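Local coordinates for tRNA (Adenine(22)-N(1))-methyltransferase (Mycoplasma capricolum subsp. capricolum, PDB 6QE6), which binds S-adenosyl-L-homocysteine, the product of its methyl-donating cofactor, and probably methylates N1 of adenine 22 in tRNA, at residues D181-E184 with E185-E189; L213-I216 with L217-N221. All blocks are in the same frame, centred on the assembly; numbering follows the deposited sequence.

Contact 1: D181-E184 with E185-E189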
ATOM      1  N   ASP A 181      -2.461  13.957 -10.022  1.00 28.75           N
ATOM      2  CA  ASP A 181      -2.941  13.949 -11.389  1.00 32.49           C
ATOM      3  C   ASP A 181      -4.464  13.995 -11.390  1.00 33.77           C
ATOM      4  O   ASP A 181      -5.127  13.599 -10.424  1.00 27.34           O
ATOM      5  CB  ASP A 181      -2.446  12.712 -12.134  1.00 34.78           C
ATOM      6  CG  ASP A 181      -0.992  12.832 -12.548  1.00 44.01           C
ATOM      7  OD1 ASP A 181      -0.414  13.947 -12.420  1.00 46.46           O
ATOM      8  OD2 ASP A 181      -0.429  11.817 -13.008  1.00 43.46           O
ATOM      9  N   HIS A 182      -5.017  14.496 -12.500  1.00 34.01           N
ATOM     10  CA  HIS A 182      -6.463  14.697 -12.661  1.00 35.58           C
ATOM     11  C   HIS A 182      -7.123  13.386 -13.097  1.00 34.55           C
ATOM     12  O   HIS A 182      -7.525  13.195 -14.249  1.00 39.17           O
ATOM     13  CB  HIS A 182      -6.720  15.838 -13.642  1.00 32.57           C
ATOM     14  CG  HIS A 182      -6.388  17.188 -13.084  1.00 36.27           C
ATOM     15  ND1 HIS A 182      -6.709  18.365 -13.726  1.00 37.67           N
ATOM     16  CD2 HIS A 182      -5.791  17.547 -11.921  1.00 34.94           C
ATOM     17  CE1 HIS A 182      -6.306  19.388 -12.994  1.00 35.07           C
ATOM     18  NE2 HIS A 182      -5.754  18.920 -11.890  1.00 36.50           N
ATOM     19  N   LEU A 183      -7.260  12.477 -12.131  1.00 34.27           N
ATOM     20  CA  LEU A 183      -7.734  11.126 -12.406  1.00 34.17           C
ATOM     21  C   LEU A 183      -9.205  11.106 -12.829  1.00 34.80           C
ATOM     22  O   LEU A 183     -10.069  11.698 -12.173  1.00 34.23           O
ATOM     23  CB  LEU A 183      -7.541  10.252 -11.171  1.00 30.86           C
ATOM     24  CG  LEU A 183      -6.095   9.902 -10.829  1.00 40.24           C
ATOM     25  CD1 LEU A 183      -6.021   8.589 -10.057  1.00 37.87           C
ATOM     26  CD2 LEU A 183      -5.257   9.830 -12.090  1.00 40.59           C
ATOM     27  N   GLU A 184      -9.490  10.391 -13.912  1.00 37.91           N
ATOM     28  CA  GLU A 184     -10.866  10.068 -14.262  1.00 39.41           C
ATOM     29  C   GLU A 184     -11.491   9.184 -13.183  1.00 37.65           C
ATOM     30  O   GLU A 184     -10.795   8.571 -12.365  1.00 41.13           O
ATOM     31  CB  GLU A 184     -10.914   9.377 -15.619  1.00 36.36           C
ATOM     32  CG  GLU A 184     -10.560  10.310 -16.763  1.00 46.24           C
ATOM     33  CD  GLU A 184      -9.838   9.605 -17.907  1.00 60.01           C
ATOM     34  OE1 GLU A 184      -8.985  10.244 -18.565  1.00 67.11           O
ATOM     35  OE2 GLU A 184     -10.116   8.410 -18.153  1.00 61.61           O
ATOM     36  N   GLU A 185     -12.826   9.127 -13.169  1.00 35.92           N
ATOM     37  CA  GLU A 185     -13.465   8.401 -12.080  1.00 39.50           C
ATOM     38  C   GLU A 185     -13.218   6.908 -12.201  1.00 38.84           C
ATOM     39  O   GLU A 185     -13.119   6.222 -11.180  1.00 37.59           O
ATOM     40  CB  GLU A 185     -14.963   8.693 -12.015  1.00 39.96           C
ATOM     41  CG  GLU A 185     -15.809   7.979 -13.042  1.00 56.22           C
ATOM     42  CD  GLU A 185     -17.185   7.578 -12.494  1.00 69.67           C
ATOM     43  OE1 GLU A 185     -17.497   6.355 -12.428  1.00 61.43           O
ATOM     44  OE2 GLU A 185     -17.944   8.498 -12.114  1.00 74.54           O
ATOM     45  N   LEU A 186     -13.076   6.388 -13.426  1.00 36.33           N
ATOM     46  CA  LEU A 186     -12.708   4.979 -13.564  1.00 40.49           C
ATOM     47  C   LEU A 186     -11.299   4.727 -13.043  1.00 37.83           C
ATOM     48  O   LEU A 186     -11.030   3.653 -12.501  1.00 35.78           O
ATOM     49  CB  LEU A 186     -12.817   4.515 -15.020  1.00 39.16           C
ATOM     50  CG  LEU A 186     -14.147   3.950 -15.502  1.00 39.80           C
ATOM     51  CD1 LEU A 186     -13.963   3.224 -16.837  1.00 36.15           C
ATOM     52  CD2 LEU A 186     -14.758   3.028 -14.466  1.00 32.96           C
ATOM     53  N   GLU A 187     -10.398   5.708 -13.188  1.00 40.59           N
ATOM     54  CA  GLU A 187      -9.034   5.555 -12.689  1.00 33.10           C
ATOM     55  C   GLU A 187      -9.010   5.556 -11.174  1.00 33.08           C
ATOM     56  O   GLU A 187      -8.251   4.803 -10.558  1.00 33.36           O
ATOM     57  CB  GLU A 187      -8.149   6.672 -13.218  1.00 31.90           C
ATOM     58  CG  GLU A 187      -7.648   6.480 -14.608  1.00 34.99           C
ATOM     59  CD  GLU A 187      -6.889   7.693 -15.086  1.00 41.67           C
ATOM     60  OE1 GLU A 187      -7.500   8.783 -15.133  1.00 42.54           O
ATOM     61  OE2 GLU A 187      -5.677   7.570 -15.378  1.00 44.62           O
ATOM     62  N   ILE A 188      -9.825   6.404 -10.555  1.00 32.27           N
ATOM     63  CA  ILE A 188      -9.917   6.391  -9.104  1.00 33.35           C
ATOM     64  C   ILE A 188     -10.345   5.013  -8.626  1.00 36.56           C
ATOM     65  O   ILE A 188      -9.831   4.486  -7.627  1.00 36.04           O
ATOM     66  CB  ILE A 188     -10.880   7.492  -8.631  1.00 32.91           C
ATOM     67  CG1 ILE A 188     -10.286   8.866  -8.961  1.00 36.28           C
ATOM     68  CG2 ILE A 188     -11.147   7.368  -7.159  1.00 30.81           C
ATOM     69  CD1 ILE A 188     -11.012  10.030  -8.305  1.00 37.39           C
ATOM     70  N   GLU A 189     -11.240   4.380  -9.381  1.00 35.77           N
ATOM     71  CA  GLU A 189     -11.786   3.097  -8.978  1.00 36.13           C
ATOM     72  C   GLU A 189     -10.759   1.980  -9.126  1.00 33.36           C
ATOM     73  O   GLU A 189     -10.600   1.151  -8.227  1.00 28.67           O
ATOM     74  CB  GLU A 189     -13.033   2.802  -9.812  1.00 39.20           C
ATOM     75  CG  GLU A 189     -13.633   1.468  -9.496  1.00 43.70           C
ATOM     76  CD  GLU A 189     -14.904   1.596  -8.715  1.00 53.92           C
ATOM     77  OE1 GLU A 189     -15.478   2.712  -8.748  1.00 57.74           O
ATOM     78  OE2 GLU A 189     -15.324   0.595  -8.080  1.00 54.53           O
TER
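The carboxylate of Glu187 folds back over the start of its own helix and accepts the backbone N-H of Glu184, with Glu184 N 2.8 Å from Glu187 OE1. The bond is fairly straight, 154° at the hydrogen, and arrives on the anti side of the carboxylate, slightly out of its plane. Beside it is the tight part of the contact. Leu183 crosses Glu187 at about a right angle and sets its CD2 3.9 Å from Glu187 OE1, while its CB meets Ile188 CG1 at 3.8 Å. Glu187 CG stands anti to its own carbonyl carbon (chi1 -81°), which sends the chain back toward the preceding loop.

With Glu184 as N-cap of helix 185-190, Glu187 supplies one half of a capping box. Leu183, just before the cap, and Ile188, the fourth helical residue, form a hydrophobic staple, places that suit leucine and isoleucine because both are apolar. A glutamate suits the third helical position, since its acidic group reaches the cap N-H and probably gains from the helix dipole. Ile188 N bonds to Glu184 O at 3.0 Å, closing the first helical turn. Leu183 also packs on Ile156, which carries the apolar patch to strand 155-163, and touches Ser192 in a loop.

The other side is looser and more polar. Glu184 crosses Glu187 obliquely, its OE2 4.0 Å from Glu187 OE1. This closeness of like charges is probably eased by Lys193, whose NZ forms a salt bridge with Glu184 OE2 and whose backbone N bonds to Glu187 OE2. Exposed Glu185 rests its CB on Glu184 C (3.7 Å) and sends its carboxylate away from the loop.

Contact 2: L213-I216 with L217-N221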
ATOM      1  N   LEU A 213     -19.239 -11.573  -9.998  1.00 33.42           N
ATOM      2  CA  LEU A 213     -20.417 -10.709  -9.905  1.00 32.48           C
ATOM      3  C   LEU A 213     -21.598 -11.270 -10.700  1.00 32.94           C
ATOM      4  O   LEU A 213     -22.759 -11.145 -10.283  1.00 33.74           O
ATOM      5  CB  LEU A 213     -20.066  -9.302 -10.394  1.00 29.62           C
ATOM      6  CG  LEU A 213     -19.062  -8.491  -9.578  1.00 32.71           C
ATOM      7  CD1 LEU A 213     -18.737  -7.164 -10.292  1.00 31.52           C
ATOM      8  CD2 LEU A 213     -19.603  -8.263  -8.163  1.00 26.46           C
ATOM      9  N   THR A 214     -21.321 -11.875 -11.853  1.00 32.54           N
ATOM     10  CA  THR A 214     -22.374 -12.508 -12.644  1.00 36.22           C
ATOM     11  C   THR A 214     -23.040 -13.658 -11.880  1.00 35.18           C
ATOM     12  O   THR A 214     -24.270 -13.799 -11.908  1.00 32.06           O
ATOM     13  CB  THR A 214     -21.780 -12.994 -13.968  1.00 33.91           C
ATOM     14  OG1 THR A 214     -21.175 -11.883 -14.643  1.00 31.88           O
ATOM     15  CG2 THR A 214     -22.856 -13.612 -14.862  1.00 30.68           C
ATOM     16  N   LYS A 215     -22.244 -14.487 -11.188  1.00 36.29           N
ATOM     17  CA  LYS A 215     -22.805 -15.529 -10.328  1.00 36.33           C
ATOM     18  C   LYS A 215     -23.804 -14.954  -9.331  1.00 37.51           C
ATOM     19  O   LYS A 215     -24.848 -15.561  -9.058  1.00 39.64           O
ATOM     20  CB  LYS A 215     -21.694 -16.240  -9.557  1.00 39.10           C
ATOM     21  CG  LYS A 215     -20.885 -17.252 -10.325  1.00 39.81           C
ATOM     22  CD  LYS A 215     -20.044 -18.072  -9.331  1.00 55.72           C
ATOM     23  CE  LYS A 215     -20.891 -18.549  -8.123  1.00 56.59           C
ATOM     24  NZ  LYS A 215     -20.088 -19.225  -7.041  1.00 56.00           N
ATOM     25  N   ILE A 216     -23.486 -13.793  -8.759  1.00 37.48           N
ATOM     26  CA  ILE A 216     -24.354 -13.178  -7.762  1.00 37.74           C
ATOM     27  C   ILE A 216     -25.617 -12.633  -8.414  1.00 38.44           C
ATOM     28  O   ILE A 216     -26.709 -12.694  -7.830  1.00 38.03           O
ATOM     29  CB  ILE A 216     -23.581 -12.079  -7.007  1.00 36.30           C
ATOM     30  CG1 ILE A 216     -22.436 -12.699  -6.222  1.00 27.63           C
ATOM     31  CG2 ILE A 216     -24.506 -11.266  -6.091  1.00 33.75           C
ATOM     32  CD1 ILE A 216     -21.447 -11.677  -5.720  1.00 34.49           C
ATOM     33  N   LEU A 217     -25.491 -12.086  -9.632  1.00 34.09           N
ATOM     34  CA  LEU A 217     -26.666 -11.601 -10.348  1.00 33.07           C
ATOM     35  C   LEU A 217     -27.646 -12.729 -10.653  1.00 38.79           C
ATOM     36  O   LEU A 217     -28.852 -12.474 -10.794  1.00 38.61           O
ATOM     37  CB  LEU A 217     -26.258 -10.898 -11.648  1.00 32.12           C
ATOM     38  CG  LEU A 217     -25.655  -9.486 -11.621  1.00 36.47           C
ATOM     39  CD1 LEU A 217     -25.627  -8.892 -13.023  1.00 38.27           C
ATOM     40  CD2 LEU A 217     -26.388  -8.552 -10.668  1.00 36.53           C
ATOM     41  N   ASN A 218     -27.159 -13.976 -10.765  1.00 32.00           N
ATOM     42  CA  ASN A 218     -28.038 -15.115 -11.003  1.00 33.57           C
ATOM     43  C   ASN A 218     -28.522 -15.749  -9.707  1.00 35.79           C
ATOM     44  O   ASN A 218     -28.936 -16.909  -9.709  1.00 35.41           O
ATOM     45  CB  ASN A 218     -27.344 -16.159 -11.883  1.00 32.95           C
ATOM     46  CG  ASN A 218     -27.267 -15.737 -13.335  1.00 32.36           C
ATOM     47  OD1 ASN A 218     -28.174 -15.998 -14.118  1.00 33.46           O
ATOM     48  ND2 ASN A 218     -26.173 -15.080 -13.702  1.00 35.39           N
ATOM     49  N   GLN A 219     -28.474 -15.015  -8.602  1.00 37.49           N
ATOM     50  CA  GLN A 219     -28.900 -15.532  -7.306  1.00 41.20           C
ATOM     51  C   GLN A 219     -29.778 -14.576  -6.520  1.00 41.15           C
ATOM     52  O   GLN A 219     -30.669 -15.037  -5.805  1.00 46.84           O
ATOM     53  CB  GLN A 219     -27.684 -15.883  -6.445  1.00 34.24           C
ATOM     54  CG  GLN A 219     -26.791 -16.897  -7.087  1.00 41.81           C
ATOM     55  CD  GLN A 219     -25.501 -17.058  -6.342  1.00 51.33           C
ATOM     56  OE1 GLN A 219     -25.162 -16.230  -5.494  1.00 52.54           O
ATOM     57  NE2 GLN A 219     -24.762 -18.122  -6.647  1.00 58.08           N
ATOM     58  N   ILE A 220     -29.570 -13.279  -6.614  1.00 45.20           N
ATOM     59  CA  ILE A 220     -30.340 -12.335  -5.849  1.00 42.91           C
ATOM     60  C   ILE A 220     -31.459 -11.801  -6.725  1.00 41.14           C
ATOM     61  O   ILE A 220     -31.454 -11.945  -7.949  1.00 43.62           O
ATOM     62  CB  ILE A 220     -29.458 -11.196  -5.314  1.00 41.04           C
ATOM     63  CG1 ILE A 220     -28.966 -10.328  -6.471  1.00 41.83           C
ATOM     64  CG2 ILE A 220     -28.292 -11.773  -4.508  1.00 39.96           C
ATOM     65  CD1 ILE A 220     -27.922  -9.323  -6.054  1.00 44.12           C
ATOM     66  N   ASN A 221     -32.418 -11.162  -6.077  1.00 44.52           N
ATOM     67  CA  ASN A 221     -33.637 -10.657  -6.688  1.00 39.66           C
ATOM     68  C   ASN A 221     -33.338  -9.384  -7.471  1.00 42.02           C
ATOM     69  O   ASN A 221     -32.724  -8.466  -6.928  1.00 46.89           O
ATOM     70  CB  ASN A 221     -34.645 -10.385  -5.587  1.00 39.07           C
ATOM     71  CG  ASN A 221     -36.035 -10.125  -6.101  1.00 43.46           C
ATOM     72  OD1 ASN A 221     -36.250  -9.365  -7.056  1.00 45.21           O
ATOM     73  ND2 ASN A 221     -37.008 -10.719  -5.425  1.00 41.10           N
TER
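Ile216 and Ile220, one turn apart, lay their branches against each other at the end of helix 200-217, where the chain leaves the first arm of an antiparallel helical hairpin completed by helix 225-244. Ile216 CG2 meets Ile220 CD1 at 3.9 Å, and the two side chains cross at a slant. Ile220 has CG1 between its backbone N and carbonyl carbon (chi1 68°), which brings CG1 over Ile216 O. Beta-branched and apolar, Ile216 suits this seam, for it also touches Ile230 on the second arm. Ile216 O is held twice: Ile220 N comes almost straight on at 3.2 Å, whereas Gln219 N, 3.0 Å away, donates from well above the carbonyl plane.

Leu217 faces the same partner helix and packs on Tyr227 and Ile230, a place for a flexible, purely apolar side chain. Leu217 N bonds to Leu213 O at 3.0 Å, a regular helical bond, and its CB and CG pass close to the carbonyl oxygens of Thr214 and Leu213.

Away from the hairpin interface the side chains are more polar. Lys215 and Gln219 run side by side in the same direction, and Gln219 CG comes 3.1 Å from Lys215 O. Asn218, the first residue to leave helical backbone angles, has a short amide side chain able to turn back on the final turn beside Thr214. Asn218 ND2 donates to Thr214 O at 2.9 Å with that oxygen nearly in the amide plane, while Asn218 N reaches the same oxygen at 3.1 Å from the opposite face of the carbonyl.

Contacts 1 and 2 are both helix ends, one the start of helix 185-190 and the other the finish of helix 200-217, and they follow one another along the chain. Their centres lie about 28 Å apart and their nearest atoms about 9 Å, so they do not touch. Helix 225-244 relates them: Leu186 of contact 1 packs on its Lys236 and Tyr240, while Leu213 of contact 2 rests on Ile234 of the same helix. The centre of contact 1 lies about 18 Å from that of the chain, the centre of contact 2 about 31 Å, at the hairpin's far end. Both lie away from the S-adenosyl-L-homocysteine pocket, which includes Arg25, Asp66, Asn94 and Gly95.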